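Local coordinates for dihydrodipicolinate synthase (Bacillus clausii KSM-K16, PDB 3E96), which probably forms 4-hydroxy-tetrahydrodipicolinate as a DapA-family lyase with a TIM-barrel fold, by way of a Schiff-base intermediate with its substrate, at residues Asp48-Cys53 / Ala82-Gly87; Glu66-Val71 / Ile96-Ala101. All coordinates share one frame; numbering follows the deposited sequence.

Interaction 1: residues Asp48-Cys53 / Ala82-Gly87; sequences DVIVPC and ALVVAG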
# COMPACT_ATOMS: atom_id res chain seq x y z
N ASP B 48 22.95 3.21 -16.67
CA ASP B 48 23.96 3.21 -15.61
C ASP B 48 23.45 3.19 -14.18
O ASP B 48 24.24 3.27 -13.23
CB ASP B 48 24.90 4.40 -15.81
CG ASP B 48 25.42 4.50 -17.24
OD1 ASP B 48 25.76 3.45 -17.83
OD2 ASP B 48 25.49 5.63 -17.77
N VAL B 49 22.13 3.12 -14.01
CA VAL B 49 21.52 3.05 -12.69
C VAL B 49 20.41 2.01 -12.77
O VAL B 49 19.55 2.09 -13.65
CB VAL B 49 20.90 4.40 -12.26
CG1 VAL B 49 20.23 4.25 -10.89
CG2 VAL B 49 21.97 5.49 -12.20
N ILE B 50 20.46 1.02 -11.89
CA ILE B 50 19.43 -0.02 -11.89
C ILE B 50 18.83 -0.05 -10.49
O ILE B 50 19.54 0.10 -9.49
CB ILE B 50 20.02 -1.39 -12.29
CG1 ILE B 50 18.88 -2.39 -12.51
CG2 ILE B 50 21.02 -1.87 -11.25
CD1 ILE B 50 19.31 -3.69 -13.17
N VAL B 51 17.52 -0.23 -10.42
CA VAL B 51 16.81 -0.20 -9.15
C VAL B 51 16.04 -1.46 -8.78
O VAL B 51 14.83 -1.55 -8.99
CB VAL B 51 15.82 1.00 -9.14
CG1 VAL B 51 15.25 1.20 -7.75
CG2 VAL B 51 16.53 2.26 -9.62
N PRO B 52 16.74 -2.46 -8.21
CA PRO B 52 16.03 -3.68 -7.82
C PRO B 52 15.03 -3.33 -6.72
O PRO B 52 15.21 -2.35 -6.00
CB PRO B 52 17.16 -4.59 -7.32
CG PRO B 52 18.20 -3.61 -6.82
CD PRO B 52 18.17 -2.55 -7.90
N CYS B 53 13.98 -4.13 -6.59
CA CYS B 53 12.96 -3.88 -5.58
C CYS B 53 12.20 -2.58 -5.82
O CYS B 53 11.73 -1.93 -4.89
CB CYS B 53 13.58 -3.89 -4.18
SG CYS B 53 13.95 -5.56 -3.62
N ALA B 82 27.04 -0.70 -13.17
CA ALA B 82 26.08 0.37 -12.92
C ALA B 82 25.85 0.54 -11.44
O ALA B 82 26.20 -0.32 -10.64
CB ALA B 82 24.75 0.05 -13.62
N LEU B 83 25.28 1.68 -11.06
CA LEU B 83 24.98 1.94 -9.66
C LEU B 83 23.76 1.10 -9.33
O LEU B 83 22.84 0.97 -10.15
CB LEU B 83 24.65 3.42 -9.44
CG LEU B 83 25.80 4.42 -9.52
CD1 LEU B 83 25.27 5.84 -9.36
CD2 LEU B 83 26.82 4.09 -8.43
N VAL B 84 23.75 0.52 -8.14
CA VAL B 84 22.63 -0.30 -7.69
C VAL B 84 21.91 0.42 -6.56
O VAL B 84 22.48 0.66 -5.51
CB VAL B 84 23.13 -1.68 -7.19
CG1 VAL B 84 21.96 -2.49 -6.65
CG2 VAL B 84 23.81 -2.43 -8.33
N VAL B 85 20.65 0.77 -6.81
CA VAL B 85 19.83 1.46 -5.82
C VAL B 85 18.76 0.48 -5.35
O VAL B 85 17.94 0.02 -6.14
CB VAL B 85 19.15 2.70 -6.44
CG1 VAL B 85 18.30 3.40 -5.38
CG2 VAL B 85 20.22 3.64 -7.01
N ALA B 86 18.78 0.15 -4.07
CA ALA B 86 17.84 -0.82 -3.51
C ALA B 86 16.54 -0.23 -2.97
O ALA B 86 16.55 0.62 -2.08
CB ALA B 86 18.53 -1.63 -2.41
N GLY B 87 15.42 -0.69 -3.52
CA GLY B 87 14.14 -0.22 -3.05
C GLY B 87 13.86 -0.83 -1.69
O GLY B 87 14.11 -2.03 -1.48
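V49 and I50 pair in parallel with L83 and V84, and a ladder of four backbone hydrogen bonds joins 48-53 to 82-87. I50 serves both ways: its N reaches L83 O at 2.9 Å, and its O receives V85 N at 3.0 Å in an almost straight bond (178° at the hydrogen). Beyond the strand pairing, P52 has no N-H to give, yet its O still takes G87 N, in the carbonyl plane. The buried part is tight. V85 O is met by the CA-H of V51 and by P52 CD, 3.1 Å away. From the face it shares with L83, V49 CG1 touches V85 CG2 at 3.9 Å. With CG1 of V51 anti to the backbone N (chi1 -170°), its CG2 falls beside that N and lies alongside V85, 4.1 Å from V85 CB. On the face of I50 and V84 their CG2 methyls lie side by side; the P52 ring crosses V84 at about a right angle, CG to CG1 3.9 Å. At the exposed D48 end only the backbone and the A82 methyl close up, D48 CB staying 4.9 Å from A82 CB. L83 N meets D48 O 36° out of the carbonyl plane. Strand 15-17 bonds through G17 to V49 and V51, D108 and strand 109-112 bond to V84 and A86, and helices 32-43 and 64-78 cover I50 and P52.

Interaction 2: residues Glu66-Val71 / Ile96-Ala101; sequences EAKEEV and IELGNA
K68 and E97 form the one salt bridge between the helix segments 66-71 and 96-101, with K68 NZ 2.7 Å from E97 OE2. The ammonium comes to the anti side of that oxygen, 21° out of the carboxylate plane, and the two long side chains cross at about a right angle. Both reach out fully: K68 is extended beyond CG all the way to NZ, while E97 starts with CG anti to the backbone N (chi1 180°) and continues straight to its carboxylate. The bridge lies on the outside of the contact, where E97 is exposed.

Inward from the charges, the aliphatic part of K68 does most of the packing. Its CG lies 3.8 Å from L98 CD2, the leucine crossing the lysine chain nearly perpendicularly, and 4.1 Å from A101 CB; CD also runs past that methyl. Deeper still, A67 CB meets L98 CD2 at 4.2 Å, so this one leucine methyl touches both the lysine stem and the alanine. Without the long chain of K68, as with an alanine here, E97 would probably lose its charged mate and a gap would open beside L98 and A101.

The apolar contacts are few, and the axes of the short segments stay 10.1 Å apart. L98 also touches I88 of strand 83-88. The axes of 66-71 and 96-101 run in the same sense, 24° apart, as those of successive outer helices of a parallel beta/alpha barrel do. The contact lies away from the predicted catalytic residues and joins helices 64-78 and 92-105 in the outer layer of this TIM barrel.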
# COMPACT_ATOMS: atom_id res chain seq x y z
N GLU B 66 12.88 -12.49 -0.28
CA GLU B 66 13.05 -12.43 -1.73
C GLU B 66 13.54 -11.04 -2.13
O GLU B 66 14.32 -10.90 -3.08
CB GLU B 66 11.73 -12.72 -2.44
CG GLU B 66 11.30 -14.17 -2.40
CD GLU B 66 9.99 -14.39 -3.13
OE1 GLU B 66 9.04 -13.62 -2.89
OE2 GLU B 66 9.91 -15.33 -3.95
N ALA B 67 13.08 -10.01 -1.43
CA ALA B 67 13.50 -8.64 -1.72
C ALA B 67 15.00 -8.51 -1.45
O ALA B 67 15.73 -7.95 -2.26
CB ALA B 67 12.72 -7.65 -0.86
N LYS B 68 15.44 -9.03 -0.31
CA LYS B 68 16.86 -8.96 0.04
C LYS B 68 17.70 -9.71 -0.98
O LYS B 68 18.73 -9.21 -1.44
CB LYS B 68 17.10 -9.56 1.43
CG LYS B 68 16.48 -8.77 2.57
CD LYS B 68 16.66 -9.50 3.89
CE LYS B 68 16.06 -8.71 5.05
NZ LYS B 68 16.12 -9.47 6.34
N GLU B 69 17.26 -10.91 -1.34
CA GLU B 69 17.97 -11.73 -2.31
C GLU B 69 18.04 -11.05 -3.67
O GLU B 69 19.05 -11.15 -4.37
CB GLU B 69 17.30 -13.10 -2.45
CG GLU B 69 17.96 -14.07 -3.44
CD GLU B 69 19.35 -14.52 -3.01
OE1 GLU B 69 19.71 -14.34 -1.83
OE2 GLU B 69 20.08 -15.08 -3.86
N GLU B 70 16.98 -10.35 -4.06
CA GLU B 70 17.01 -9.68 -5.36
C GLU B 70 18.11 -8.63 -5.37
O GLU B 70 18.82 -8.48 -6.37
CB GLU B 70 15.66 -9.04 -5.69
CG GLU B 70 15.67 -8.26 -7.01
CD GLU B 70 14.29 -7.96 -7.55
OE1 GLU B 70 13.57 -8.93 -7.88
OE2 GLU B 70 13.93 -6.77 -7.64
N VAL B 71 18.26 -7.90 -4.28
CA VAL B 71 19.30 -6.88 -4.21
C VAL B 71 20.67 -7.57 -4.31
O VAL B 71 21.54 -7.11 -5.06
CB VAL B 71 19.22 -6.06 -2.90
CG1 VAL B 71 20.39 -5.08 -2.82
CG2 VAL B 71 17.91 -5.29 -2.86
N ILE B 96 14.47 -0.12 7.63
CA ILE B 96 15.85 -0.03 8.09
C ILE B 96 16.55 -1.38 7.95
O ILE B 96 17.72 -1.44 7.60
CB ILE B 96 15.91 0.47 9.55
CG1 ILE B 96 15.40 1.91 9.62
CG2 ILE B 96 17.35 0.40 10.08
CD1 ILE B 96 15.16 2.43 11.02
N GLU B 97 15.81 -2.46 8.21
CA GLU B 97 16.36 -3.81 8.08
C GLU B 97 16.73 -4.07 6.62
O GLU B 97 17.82 -4.56 6.32
CB GLU B 97 15.34 -4.86 8.55
CG GLU B 97 15.84 -6.29 8.45
CD GLU B 97 14.80 -7.31 8.91
OE1 GLU B 97 14.25 -7.14 10.01
OE2 GLU B 97 14.55 -8.28 8.16
N LEU B 98 15.81 -3.74 5.72
CA LEU B 98 16.04 -3.93 4.29
C LEU B 98 17.19 -3.04 3.82
O LEU B 98 18.01 -3.45 3.00
CB LEU B 98 14.78 -3.60 3.48
CG LEU B 98 13.62 -4.60 3.51
CD1 LEU B 98 12.38 -3.94 2.92
CD2 LEU B 98 13.98 -5.85 2.73
N GLY B 99 17.24 -1.82 4.34
CA GLY B 99 18.30 -0.89 3.97
C GLY B 99 19.67 -1.38 4.39
O GLY B 99 20.63 -1.33 3.62
N ASN B 100 19.77 -1.84 5.63
CA ASN B 100 21.04 -2.35 6.14
C ASN B 100 21.46 -3.60 5.37
O ASN B 100 22.65 -3.86 5.18
CB ASN B 100 20.92 -2.64 7.64
CG ASN B 100 21.10 -1.40 8.49
OD1 ASN B 100 20.52 -1.27 9.57
ND2 ASN B 100 21.92 -0.47 8.00
N ALA B 101 20.48 -4.38 4.92
CA ALA B 101 20.76 -5.59 4.16
C ALA B 101 21.34 -5.21 2.79
O ALA B 101 22.30 -5.81 2.32
CB ALA B 101 19.48 -6.41 3.98

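Overall arrangement
The chain visits the four segments alternately: strand 49-50, helix 64-78, strand 83-88, helix 92-105. Interaction 1 is thus the strand pairing of a right-handed beta-alpha-beta unit, and interaction 2 places its connecting helix beside the next one. Their centres are 12 Å apart, and they touch directly: C53 N probably bonds to E70 OE2 at 2.8 Å, while A86 CB packs on V71 CG2 at 3.7 Å. Interaction 1 is the one near the predicted active site, the V51 side chain lying about 4 Å from that of K167, the probable Schiff-base lysine, and about 8 Å from that of Y143, the predicted proton donor/acceptor. Reaching it are E70 and V71, from the same segment as K68.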